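Local coordinates for D7 protein (PDB 3NHT), which helps a female mosquito feed on blood by binding and sequestering host mediators, including cysteinyl leukotrienes, and also binds stable thromboxane A2 analogues, at residues A[72-77]-A[128-133]; A[147-152]-A[266-271]. One frame throughout, in Å; residues are numbered along the deposited sequence.

Contact 1: A[72-77]-A[128-133]. With U46 ((5E)-7-{6-[(1E)-3-hydroxyoct-1-enyl]-2-oxabicyclo[2.2.1]hept-5-yl}hept-5-enoic acid), chain B; SO4 (sulfate ion), chain C.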
ATOM      1  N   ASP A  72       4.930  -2.698 -22.434  1.00  5.88           N
ATOM      2  CA  ASP A  72       6.095  -3.560 -22.260  1.00  6.12           C
ATOM      3  C   ASP A  72       6.339  -3.953 -20.806  1.00  6.03           C
ATOM      4  O   ASP A  72       7.113  -4.877 -20.533  1.00  6.86           O
ATOM      5  CB  ASP A  72       7.347  -2.912 -22.860  1.00  6.02           C
ATOM      6  CG  ASP A  72       7.342  -2.892 -24.388  1.00  6.95           C
ATOM      7  OD1 ASP A  72       6.368  -3.348 -25.038  1.00  8.18           O
ATOM      8  OD2 ASP A  72       8.340  -2.387 -24.945  1.00  7.64           O
ATOM      9  N   ARG A  73       5.666  -3.277 -19.876  1.00  5.63           N
ATOM     10  CA  ARG A  73       5.747  -3.656 -18.468  1.00  4.98           C
ATOM     11  C   ARG A  73       5.014  -4.952 -18.177  1.00  5.15           C
ATOM     12  O   ARG A  73       5.357  -5.646 -17.222  1.00  5.01           O
ATOM     13  CB  ARG A  73       5.226  -2.545 -17.554  1.00  4.93           C
ATOM     14  CG  ARG A  73       6.103  -1.286 -17.582  1.00  4.43           C
ATOM     15  CD  ARG A  73       5.531  -0.209 -16.681  1.00  5.21           C
ATOM     16  NE  ARG A  73       6.372   0.992 -16.712  1.00  5.97           N
ATOM     17  CZ  ARG A  73       6.073   2.132 -16.098  1.00  7.50           C
ATOM     18  NH1 ARG A  73       4.936   2.277 -15.433  1.00  7.54           N
ATOM     19  NH2 ARG A  73       6.915   3.154 -16.169  1.00  9.84           N
ATOM     20  N   ILE A  74       4.028  -5.298 -19.000  1.00  4.83           N
ATOM     21  CA  ILE A  74       3.254  -6.522 -18.773  1.00  4.81           C
ATOM     22  C   ILE A  74       4.127  -7.782 -18.855  1.00  4.72           C
ATOM     23  O   ILE A  74       4.097  -8.613 -17.941  1.00  4.62           O
ATOM     24  CB  ILE A  74       1.958  -6.564 -19.657  1.00  5.09           C
ATOM     25  CG1 ILE A  74       0.833  -5.807 -18.959  1.00  6.57           C
ATOM     26  CG2 ILE A  74       1.494  -7.994 -19.923  1.00  6.22           C
ATOM     27  CD1 ILE A  74       1.144  -4.345 -18.646  1.00  9.52           C
ATOM     28  N   PRO A  75       4.948  -7.916 -19.915  1.00  4.84           N
ATOM     29  CA  PRO A  75       5.841  -9.075 -19.932  1.00  5.41           C
ATOM     30  C   PRO A  75       6.871  -9.069 -18.787  1.00  5.23           C
ATOM     31  O   PRO A  75       7.270 -10.137 -18.329  1.00  6.12           O
ATOM     32  CB  PRO A  75       6.507  -8.976 -21.315  1.00  5.58           C
ATOM     33  CG  PRO A  75       5.442  -8.316 -22.157  1.00  6.20           C
ATOM     34  CD  PRO A  75       4.866  -7.268 -21.240  1.00  5.59           C
ATOM     35  N   VAL A  76       7.282  -7.891 -18.313  1.00  5.07           N
ATOM     36  CA  VAL A  76       8.202  -7.820 -17.175  1.00  5.35           C
ATOM     37  C   VAL A  76       7.517  -8.347 -15.908  1.00  4.82           C
ATOM     38  O   VAL A  76       8.088  -9.159 -15.166  1.00  5.61           O
ATOM     39  CB  VAL A  76       8.728  -6.385 -16.956  1.00  5.23           C
ATOM     40  CG1 VAL A  76       9.586  -6.292 -15.700  1.00  5.78           C
ATOM     41  CG2 VAL A  76       9.509  -5.898 -18.181  1.00  6.48           C
ATOM     42  N   GLN A  77       6.290  -7.886 -15.660  1.00  4.79           N
ATOM     43  CA  GLN A  77       5.499  -8.390 -14.538  1.00  4.43           C
ATOM     44  C   GLN A  77       5.334  -9.909 -14.608  1.00  4.95           C
ATOM     45  O   GLN A  77       5.515 -10.607 -13.606  1.00  5.22           O
ATOM     46  CB  GLN A  77       4.124  -7.712 -14.510  1.00  4.31           C
ATOM     47  CG  GLN A  77       3.243  -8.151 -13.335  1.00  4.00           C
ATOM     48  CD  GLN A  77       3.736  -7.645 -11.987  1.00  5.41           C
ATOM     49  OE1 GLN A  77       4.511  -6.695 -11.911  1.00  5.04           O
ATOM     50  NE2 GLN A  77       3.281  -8.285 -10.909  1.00  4.58           N
ATOM     51  N   ARG A 128      -5.335 -11.104 -13.224  1.00  4.66           N
ATOM     52  CA  ARG A 128      -5.384 -11.529 -11.831  1.00  4.66           C
ATOM     53  C   ARG A 128      -4.243 -12.468 -11.466  1.00  4.93           C
ATOM     54  O   ARG A 128      -3.789 -12.481 -10.319  1.00  5.15           O
ATOM     55  CB  ARG A 128      -6.737 -12.160 -11.491  1.00  5.24           C
ATOM     56  CG  ARG A 128      -7.910 -11.201 -11.671  1.00  5.31           C
ATOM     57  CD  ARG A 128      -9.245 -11.820 -11.270  1.00  5.19           C
ATOM     58  NE  ARG A 128      -9.308 -12.021  -9.829  1.00  6.20           N
ATOM     59  CZ  ARG A 128     -10.392 -12.382  -9.154  1.00  7.67           C
ATOM     60  NH1 ARG A 128     -11.534 -12.604  -9.787  1.00  8.46           N
ATOM     61  NH2 ARG A 128     -10.325 -12.520  -7.837  1.00  8.65           N
ATOM     62  N   GLN A 129      -3.766 -13.255 -12.429  1.00  4.56           N
ATOM     63  CA  GLN A 129      -2.563 -14.058 -12.204  1.00  4.95           C
ATOM     64  C   GLN A 129      -1.324 -13.177 -12.164  1.00  4.76           C
ATOM     65  O   GLN A 129      -0.512 -13.274 -11.236  1.00  5.26           O
ATOM     66  CB  GLN A 129      -2.406 -15.137 -13.280  1.00  5.15           C
ATOM     67  CG  GLN A 129      -3.461 -16.242 -13.199  1.00  6.70           C
ATOM     68  CD  GLN A 129      -3.437 -16.958 -11.865  1.00  8.98           C
ATOM     69  OE1 GLN A 129      -2.386 -17.432 -11.433  1.00 10.65           O
ATOM     70  NE2 GLN A 129      -4.583 -17.034 -11.203  1.00 10.54           N
ATOM     71  N   LEU A 130      -1.184 -12.292 -13.147  1.00  4.57           N
ATOM     72  CA  LEU A 130       0.037 -11.485 -13.237  1.00  4.24           C
ATOM     73  C   LEU A 130       0.201 -10.529 -12.071  1.00  4.08           C
ATOM     74  O   LEU A 130       1.319 -10.339 -11.581  1.00  4.14           O
ATOM     75  CB  LEU A 130       0.109 -10.691 -14.551  1.00  4.25           C
ATOM     76  CG  LEU A 130       0.104 -11.517 -15.835  1.00  5.37           C
ATOM     77  CD1 LEU A 130       0.390 -10.592 -17.008  1.00  6.92           C
ATOM     78  CD2 LEU A 130       1.102 -12.673 -15.787  1.00  6.86           C
ATOM     79  N   TYR A 131      -0.909  -9.921 -11.650  1.00  3.79           N
ATOM     80  CA  TYR A 131      -0.874  -8.878 -10.630  1.00  3.92           C
ATOM     81  C   TYR A 131      -1.416  -9.314  -9.264  1.00  4.25           C
ATOM     82  O   TYR A 131      -1.881  -8.492  -8.470  1.00  3.88           O
ATOM     83  CB  TYR A 131      -1.569  -7.607 -11.151  1.00  4.00           C
ATOM     84  CG  TYR A 131      -0.811  -6.935 -12.289  1.00  3.60           C
ATOM     85  CD1 TYR A 131       0.250  -6.053 -12.034  1.00  4.12           C
ATOM     86  CD2 TYR A 131      -1.137  -7.193 -13.620  1.00  4.20           C
ATOM     87  CE1 TYR A 131       0.955  -5.447 -13.079  1.00  4.28           C
ATOM     88  CE2 TYR A 131      -0.436  -6.588 -14.669  1.00  4.21           C
ATOM     89  CZ  TYR A 131       0.601  -5.719 -14.390  1.00  4.29           C
ATOM     90  OH  TYR A 131       1.286  -5.133 -15.427  1.00  6.32           O
ATOM     91  N   HIS A 132      -1.327 -10.613  -8.986  1.00  4.13           N
ATOM     92  CA  HIS A 132      -1.560 -11.143  -7.636  1.00  4.33           C
ATOM     93  C   HIS A 132      -2.936 -10.745  -7.129  1.00  4.47           C
ATOM     94  O   HIS A 132      -3.108 -10.270  -6.000  1.00  4.67           O
ATOM     95  CB  HIS A 132      -0.425 -10.697  -6.699  1.00  4.38           C
ATOM     96  CG  HIS A 132       0.928 -10.801  -7.333  1.00  3.96           C
ATOM     97  ND1 HIS A 132       1.382 -11.967  -7.917  1.00  4.46           N
ATOM     98  CD2 HIS A 132       1.900  -9.878  -7.515  1.00  4.43           C
ATOM     99  CE1 HIS A 132       2.591 -11.760  -8.411  1.00  4.03           C
ATOM    100  NE2 HIS A 132       2.932 -10.506  -8.169  1.00  4.50           N
ATOM    101  N   GLY A 133      -3.915 -10.954  -7.999  1.00  4.66           N
ATOM    102  CA  GLY A 133      -5.304 -10.603  -7.735  1.00  5.29           C
ATOM    103  C   GLY A 133      -6.224 -11.775  -7.439  1.00  5.65           C
ATOM    104  O   GLY A 133      -7.429 -11.688  -7.673  1.00  6.37           O
TER
HETATM  105  OAX U46 B   1      -4.068 -12.314  -0.289  1.00 15.87           O
HETATM  106  CAW U46 B   1      -5.413 -11.928  -0.301  1.00 14.81           C
HETATM  107  OAY U46 B   1      -6.269 -12.216   0.753  1.00 17.47           O
HETATM  108  CAR U46 B   1      -6.019 -11.150  -1.486  1.00 13.14           C
HETATM  109  CAQ U46 B   1      -5.158 -11.340  -2.736  1.00 11.48           C
HETATM  110  CAP U46 B   1      -5.761 -10.490  -3.860  1.00  9.53           C
HETATM  111  CAO U46 B   1      -7.083 -11.146  -4.277  1.00  8.08           C
HETATM  112  CAN U46 B   1      -8.038 -10.287  -4.931  1.00  8.34           C
HETATM  113  CAF U46 B   1      -7.844  -8.790  -5.234  1.00  8.05           C
HETATM  114  CAD U46 B   1      -9.170  -8.092  -4.889  1.00  7.94           C
HETATM  115  CAC U46 B   1      -9.550  -8.229  -3.409  1.00  8.55           C
HETATM  116  CAB U46 B   1     -10.068  -6.911  -2.910  1.00 10.25           C
HETATM  117  CAT U46 B   1      -8.526  -7.556  -2.508  1.00  8.31           C
HETATM  118  OAS U46 B   1      -8.308  -6.083  -2.738  1.00  8.71           O
HETATM  119  CAA U46 B   1      -9.422  -5.798  -3.747  1.00  8.96           C
HETATM  120  CAE U46 B   1      -9.101  -6.559  -5.031  1.00  7.44           C
HETATM  121  CAG U46 B   1      -9.914  -6.062  -6.227  1.00  7.16           C
HETATM  122  CAH U46 B   1      -9.245  -5.821  -7.467  1.00  6.44           C
HETATM  123  CAI U46 B   1     -10.096  -5.369  -8.644  1.00  5.90           C
HETATM  124  OAU U46 B   1     -11.384  -4.628  -8.331  1.00  6.03           O
HETATM  125  CAJ U46 B   1      -9.325  -4.740  -9.786  1.00  6.12           C
HETATM  126  CAK U46 B   1     -10.129  -4.510 -11.066  1.00  6.48           C
HETATM  127  CAL U46 B   1      -9.429  -3.830 -12.240  1.00  9.18           C
HETATM  128  CAM U46 B   1      -9.030  -2.364 -12.099  1.00 10.62           C
HETATM  129  CAV U46 B   1      -8.276  -1.748 -13.288  1.00 11.38           C
HETATM  130  S   SO4 C 298       9.616   2.370 -18.394  1.00 18.84           S
HETATM  131  O1  SO4 C 298       8.674   1.251 -18.367  1.00 16.44           O
HETATM  132  O2  SO4 C 298      10.976   1.842 -18.462  1.00 21.00           O
HETATM  133  O3  SO4 C 298       9.473   3.164 -17.181  1.00 20.61           O
HETATM  134  O4  SO4 C 298       9.373   3.213 -19.565  1.00 20.88           O
HETATM  135  O   HOH W   1       3.354 -12.042 -12.546  1.00  6.00           O

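Contact 2: A[147-152]-A[266-271]. With U46 ((5E)-7-{6-[(1E)-3-hydroxyoct-1-enyl]-2-oxabicyclo[2.2.1]hept-5-yl}hept-5-enoic acid), chain B.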
ATOM      1  N   GLU A 147      10.536 -13.238   2.226  1.00 11.66           N
ATOM      2  CA  GLU A 147      10.983 -11.874   2.525  1.00 12.23           C
ATOM      3  C   GLU A 147       9.969 -10.761   2.220  1.00 12.33           C
ATOM      4  O   GLU A 147      10.284  -9.585   2.398  1.00 14.24           O
ATOM      5  CB  GLU A 147      12.345 -11.583   1.878  1.00 12.12           C
ATOM      6  CG  GLU A 147      13.501 -12.279   2.593  1.00 13.57           C
ATOM      7  CD  GLU A 147      13.506 -11.992   4.087  1.00 14.75           C
ATOM      8  OE1 GLU A 147      13.843 -10.851   4.469  1.00 17.05           O
ATOM      9  OE2 GLU A 147      13.140 -12.889   4.877  1.00 15.10           O
ATOM     10  N   ILE A 148       8.771 -11.137   1.774  1.00 11.70           N
ATOM     11  CA  ILE A 148       7.648 -10.200   1.593  1.00 10.59           C
ATOM     12  C   ILE A 148       6.849 -10.134   2.896  1.00  9.86           C
ATOM     13  O   ILE A 148       6.567 -11.175   3.497  1.00 10.42           O
ATOM     14  CB  ILE A 148       6.659 -10.687   0.480  1.00 10.17           C
ATOM     15  CG1 ILE A 148       7.380 -10.914  -0.855  1.00 11.36           C
ATOM     16  CG2 ILE A 148       5.479  -9.713   0.334  1.00 11.06           C
ATOM     17  CD1 ILE A 148       6.463 -11.405  -1.951  1.00 12.89           C
ATOM     18  N   LYS A 149       6.455  -8.933   3.319  1.00  8.68           N
ATOM     19  CA  LYS A 149       5.556  -8.791   4.468  1.00  8.08           C
ATOM     20  C   LYS A 149       4.252  -9.566   4.222  1.00  8.48           C
ATOM     21  O   LYS A 149       3.603  -9.362   3.200  1.00  8.22           O
ATOM     22  CB  LYS A 149       5.257  -7.312   4.746  1.00  8.00           C
ATOM     23  CG  LYS A 149       4.444  -7.107   6.026  1.00  6.96           C
ATOM     24  CD  LYS A 149       3.627  -5.827   6.000  1.00  7.37           C
ATOM     25  CE  LYS A 149       2.354  -6.000   5.188  1.00  6.53           C
ATOM     26  NZ  LYS A 149       1.250  -6.695   5.941  1.00  6.10           N
ATOM     27  N   GLN A 150       3.886 -10.437   5.167  1.00  9.20           N
ATOM     28  CA  GLN A 150       2.681 -11.277   5.056  1.00 10.35           C
ATOM     29  C   GLN A 150       1.418 -10.538   5.481  1.00 10.11           C
ATOM     30  O   GLN A 150       1.485  -9.557   6.220  1.00  9.14           O
ATOM     31  CB  GLN A 150       2.775 -12.509   5.959  1.00 11.96           C
ATOM     32  CG  GLN A 150       4.058 -13.288   5.953  1.00 16.36           C
ATOM     33  CD  GLN A 150       3.925 -14.547   6.799  1.00 21.16           C
ATOM     34  OE1 GLN A 150       4.318 -14.575   7.969  1.00 24.62           O
ATOM     35  NE2 GLN A 150       3.323 -15.580   6.224  1.00 22.70           N
ATOM     36  N   LYS A 151       0.257 -11.041   5.055  1.00 10.52           N
ATOM     37  CA  LYS A 151      -1.004 -10.594   5.643  1.00 10.89           C
ATOM     38  C   LYS A 151      -0.973 -10.997   7.117  1.00 10.44           C
ATOM     39  O   LYS A 151      -0.450 -12.060   7.470  1.00 11.63           O
ATOM     40  CB  LYS A 151      -2.217 -11.249   4.972  1.00 11.18           C
ATOM     41  CG  LYS A 151      -2.470 -10.866   3.514  1.00 11.25           C
ATOM     42  CD  LYS A 151      -3.835 -11.395   3.060  1.00 14.53           C
ATOM     43  CE  LYS A 151      -3.850 -12.914   3.011  1.00 16.04           C
ATOM     44  NZ  LYS A 151      -5.234 -13.469   2.905  1.00 17.89           N
ATOM     45  N   GLY A 152      -1.517 -10.142   7.968  1.00 10.40           N
ATOM     46  CA  GLY A 152      -1.505 -10.380   9.404  1.00  9.75           C
ATOM     47  C   GLY A 152      -0.253  -9.898  10.115  1.00  9.19           C
ATOM     48  O   GLY A 152      -0.216  -9.877  11.337  1.00  9.82           O
ATOM     49  N   ALA A 266      -1.026  -4.351   9.171  1.00  7.56           N
ATOM     50  CA  ALA A 266      -1.164  -5.791   9.410  1.00  8.45           C
ATOM     51  C   ALA A 266      -2.415  -6.363   8.768  1.00  9.45           C
ATOM     52  O   ALA A 266      -2.481  -7.566   8.528  1.00 12.40           O
ATOM     53  CB  ALA A 266      -1.162  -6.093  10.910  1.00  8.14           C
ATOM     54  N   ASP A 267      -3.413  -5.517   8.531  1.00  8.80           N
ATOM     55  CA  ASP A 267      -4.688  -5.944   7.979  1.00  8.84           C
ATOM     56  C   ASP A 267      -5.106  -4.935   6.918  1.00  8.14           C
ATOM     57  O   ASP A 267      -5.758  -3.932   7.218  1.00  7.88           O
ATOM     58  CB  ASP A 267      -5.728  -6.038   9.094  1.00  9.58           C
ATOM     59  CG  ASP A 267      -7.064  -6.529   8.606  1.00 11.92           C
ATOM     60  OD1 ASP A 267      -7.202  -6.818   7.394  1.00 13.60           O
ATOM     61  OD2 ASP A 267      -7.978  -6.631   9.448  1.00 15.09           O
ATOM     62  N   TYR A 268      -4.723  -5.221   5.672  1.00  8.09           N
ATOM     63  CA  TYR A 268      -4.991  -4.306   4.564  1.00  7.74           C
ATOM     64  C   TYR A 268      -6.491  -4.112   4.303  1.00  8.20           C
ATOM     65  O   TYR A 268      -6.890  -3.131   3.675  1.00  8.42           O
ATOM     66  CB  TYR A 268      -4.243  -4.754   3.302  1.00  7.42           C
ATOM     67  CG  TYR A 268      -2.771  -4.357   3.233  1.00  6.01           C
ATOM     68  CD1 TYR A 268      -2.075  -3.912   4.361  1.00  7.68           C
ATOM     69  CD2 TYR A 268      -2.071  -4.443   2.024  1.00  5.93           C
ATOM     70  CE1 TYR A 268      -0.728  -3.554   4.288  1.00  5.92           C
ATOM     71  CE2 TYR A 268      -0.714  -4.097   1.943  1.00  5.53           C
ATOM     72  CZ  TYR A 268      -0.053  -3.647   3.081  1.00  6.37           C
ATOM     73  OH  TYR A 268       1.282  -3.283   3.010  1.00  5.56           O
ATOM     74  N   ALA A 269      -7.316  -5.007   4.831  1.00  8.84           N
ATOM     75  CA  ALA A 269      -8.762  -4.889   4.672  1.00  9.52           C
ATOM     76  C   ALA A 269      -9.428  -4.077   5.784  1.00 10.02           C
ATOM     77  O   ALA A 269     -10.638  -3.887   5.768  1.00 11.08           O
ATOM     78  CB  ALA A 269      -9.398  -6.274   4.573  1.00  9.57           C
ATOM     79  N   TYR A 270      -8.639  -3.576   6.732  1.00  9.79           N
ATOM     80  CA  TYR A 270      -9.196  -2.984   7.953  1.00 11.27           C
ATOM     81  C   TYR A 270     -10.282  -1.933   7.734  1.00 11.82           C
ATOM     82  O   TYR A 270     -11.345  -2.000   8.361  1.00 13.06           O
ATOM     83  CB  TYR A 270      -8.094  -2.417   8.860  1.00 11.14           C
ATOM     84  CG  TYR A 270      -8.607  -2.118  10.250  1.00 12.63           C
ATOM     85  CD1 TYR A 270      -8.708  -3.133  11.200  1.00 13.63           C
ATOM     86  CD2 TYR A 270      -9.019  -0.831  10.603  1.00 13.69           C
ATOM     87  CE1 TYR A 270      -9.197  -2.877  12.471  1.00 16.11           C
ATOM     88  CE2 TYR A 270      -9.510  -0.562  11.878  1.00 15.47           C
ATOM     89  CZ  TYR A 270      -9.593  -1.588  12.800  1.00 15.79           C
ATOM     90  OH  TYR A 270     -10.075  -1.343  14.072  1.00 19.80           O
ATOM     91  N   LEU A 271     -10.019  -0.971   6.852  1.00 12.42           N
ATOM     92  CA  LEU A 271     -10.947   0.137   6.632  1.00 13.72           C
ATOM     93  C   LEU A 271     -11.999  -0.140   5.560  1.00 15.06           C
ATOM     94  O   LEU A 271     -12.911   0.667   5.365  1.00 14.75           O
ATOM     95  CB  LEU A 271     -10.181   1.411   6.261  1.00 13.35           C
ATOM     96  CG  LEU A 271      -9.206   2.010   7.277  1.00 13.66           C
ATOM     97  CD1 LEU A 271      -8.545   3.230   6.672  1.00 13.45           C
ATOM     98  CD2 LEU A 271      -9.912   2.378   8.580  1.00 15.23           C
TER
HETATM   99  OAX U46 B   1      -4.068 -12.314  -0.289  1.00 15.87           O
HETATM  100  CAW U46 B   1      -5.413 -11.928  -0.301  1.00 14.81           C
HETATM  101  OAY U46 B   1      -6.269 -12.216   0.753  1.00 17.47           O
HETATM  102  CAR U46 B   1      -6.019 -11.150  -1.486  1.00 13.14           C
HETATM  103  CAQ U46 B   1      -5.158 -11.340  -2.736  1.00 11.48           C
HETATM  104  CAP U46 B   1      -5.761 -10.490  -3.860  1.00  9.53           C
HETATM  105  CAO U46 B   1      -7.083 -11.146  -4.277  1.00  8.08           C
HETATM  106  CAN U46 B   1      -8.038 -10.287  -4.931  1.00  8.34           C
HETATM  107  CAF U46 B   1      -7.844  -8.790  -5.234  1.00  8.05           C
HETATM  108  CAD U46 B   1      -9.170  -8.092  -4.889  1.00  7.94           C
HETATM  109  CAC U46 B   1      -9.550  -8.229  -3.409  1.00  8.55           C
HETATM  110  CAB U46 B   1     -10.068  -6.911  -2.910  1.00 10.25           C
HETATM  111  CAT U46 B   1      -8.526  -7.556  -2.508  1.00  8.31           C
HETATM  112  OAS U46 B   1      -8.308  -6.083  -2.738  1.00  8.71           O
HETATM  113  CAA U46 B   1      -9.422  -5.798  -3.747  1.00  8.96           C
HETATM  114  CAE U46 B   1      -9.101  -6.559  -5.031  1.00  7.44           C
HETATM  115  CAG U46 B   1      -9.914  -6.062  -6.227  1.00  7.16           C
HETATM  116  CAH U46 B   1      -9.245  -5.821  -7.467  1.00  6.44           C
HETATM  117  CAI U46 B   1     -10.096  -5.369  -8.644  1.00  5.90           C
HETATM  118  OAU U46 B   1     -11.384  -4.628  -8.331  1.00  6.03           O
HETATM  119  CAJ U46 B   1      -9.325  -4.740  -9.786  1.00  6.12           C
HETATM  120  CAK U46 B   1     -10.129  -4.510 -11.066  1.00  6.48           C
HETATM  121  CAL U46 B   1      -9.429  -3.830 -12.240  1.00  9.18           C
HETATM  122  CAM U46 B   1      -9.030  -2.364 -12.099  1.00 10.62           C
HETATM  123  CAV U46 B   1      -8.276  -1.748 -13.288  1.00 11.38           C

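Contact 1: A[72-77]-A[128-133]
CG of Q77 sits over one face of the Y131 ring, and the amide continues nearly parallel to it, the planes 11° apart, offset past the CD1-CE1 edge. The aliphatic part makes a CH-pi contact, CG of Q77 standing 3.8 Å from the centroid of the Y131 ring but shifted toward the rim. With CG anti to the backbone N (chi1 -178°) and a bend at chi2, the chain brings NE2 of Q77 to O of L130 at 2.9 Å. That bond is nearly straight at the hydrogen and runs in the amide plane of Q77, although the donor is tilted from the carbonyl plane of L130. NE2 of H132 lies 3.5 Å from NE2 of Q77 without a bond between them, the imidazole turned 64° from the amide.

Farther along the tyrosine, the phenol end of Y131 meets I74 at about a right angle, with CD1 of I74 3.3 Å from OH of Y131. CG2 of I74 touches CD1 of L130 (4.1 Å), these side chains also crossing at about a right angle. The extended chain of R73 ends beside a sulfate, probably from the crystallisation liquor, held by NE and NH2, while NH1 donates to O of Q60.

Past the end of helix 109-130 the chain turns, and R128 grips O of G133 side-on, NE and NH2 both donating to that one oxygen. The same oxygen lies 3.1 Å from CAN of the thromboxane analogue U46, and G133 also belongs to the leukotriene C4 site.

The NE2 bond and a water bridging O of Q77 and O of L130 tie helix 73-85 to the end of helix 109-130, giving the L130 carbonyl two donors. OE1 of Q77 accepts from N of L6, so the flip of this buried amide is probably fixed.

Contact 2: A[147-152]-A[266-271]
One backbone hydrogen bond joins the two loops: N of G152 donates to O of A266 at 2.8 Å. The donor lies in the carbonyl plane of A266, yet the bond is bent at the hydrogen (132°). The positive phi of G152 turns the chain here, and its backbone bonds also to N291.

Van der Waals contact adds to this. CB of A266 packs against the backbone of G152, 3.9 Å from its O. The side chains of K149 and Y268 approach from opposite directions, CE of K149 sitting 3.6 Å from OH of Y268, oblique to the ring.

Polar bonds hold the ends of these two side chains. Bends at chi3 (79°) and chi4 (80°) curl the lysine back, which brings NZ of K149 within 2.9 Å of O of Q150, above that carbonyl plane. The same ammonium donates to O of S265 and O of E153, so three carbonyls accept from it. OH of Y268 bonds to OE2 of E9, and its ring makes a cation-pi contact with K16, which ties this loop to helix 8-22. Within 266-271, a type I turn from D267 to Y270 is braced by an Asx turn, N of A269 donating to OD1 of D267.

K151 makes the hydrogen bond to the ligand, NZ donating to OAY of U46 at 2.7 Å. Its charge probably offsets that of the carboxylate, which alone does not account for the selectivity, and the three carbonyl bonds to NZ of K149 probably help hold the loop that carries K151.

Contact 1 closes before contact 2 opens, so the two follow in series along the chain. Their centres lie 21 Å apart and their nearest atoms about 7 Å, without touching. Contact 1 joins helix 73-85 to the end of helix 109-130; contact 2 joins the loop between helices 135-144 and 155-163 to the one between helices 251-266 and 280-288. Helix 135-144 connects the G133 side to the K151 side. U46 links them: its chain passes the turn of contact 1, and its carboxylate reaches the lysine of contact 2. U46 is also hydrogen-bonded to W36 and Y51. The lipid site therefore draws on parts of the chain on both sides of helix 135-144.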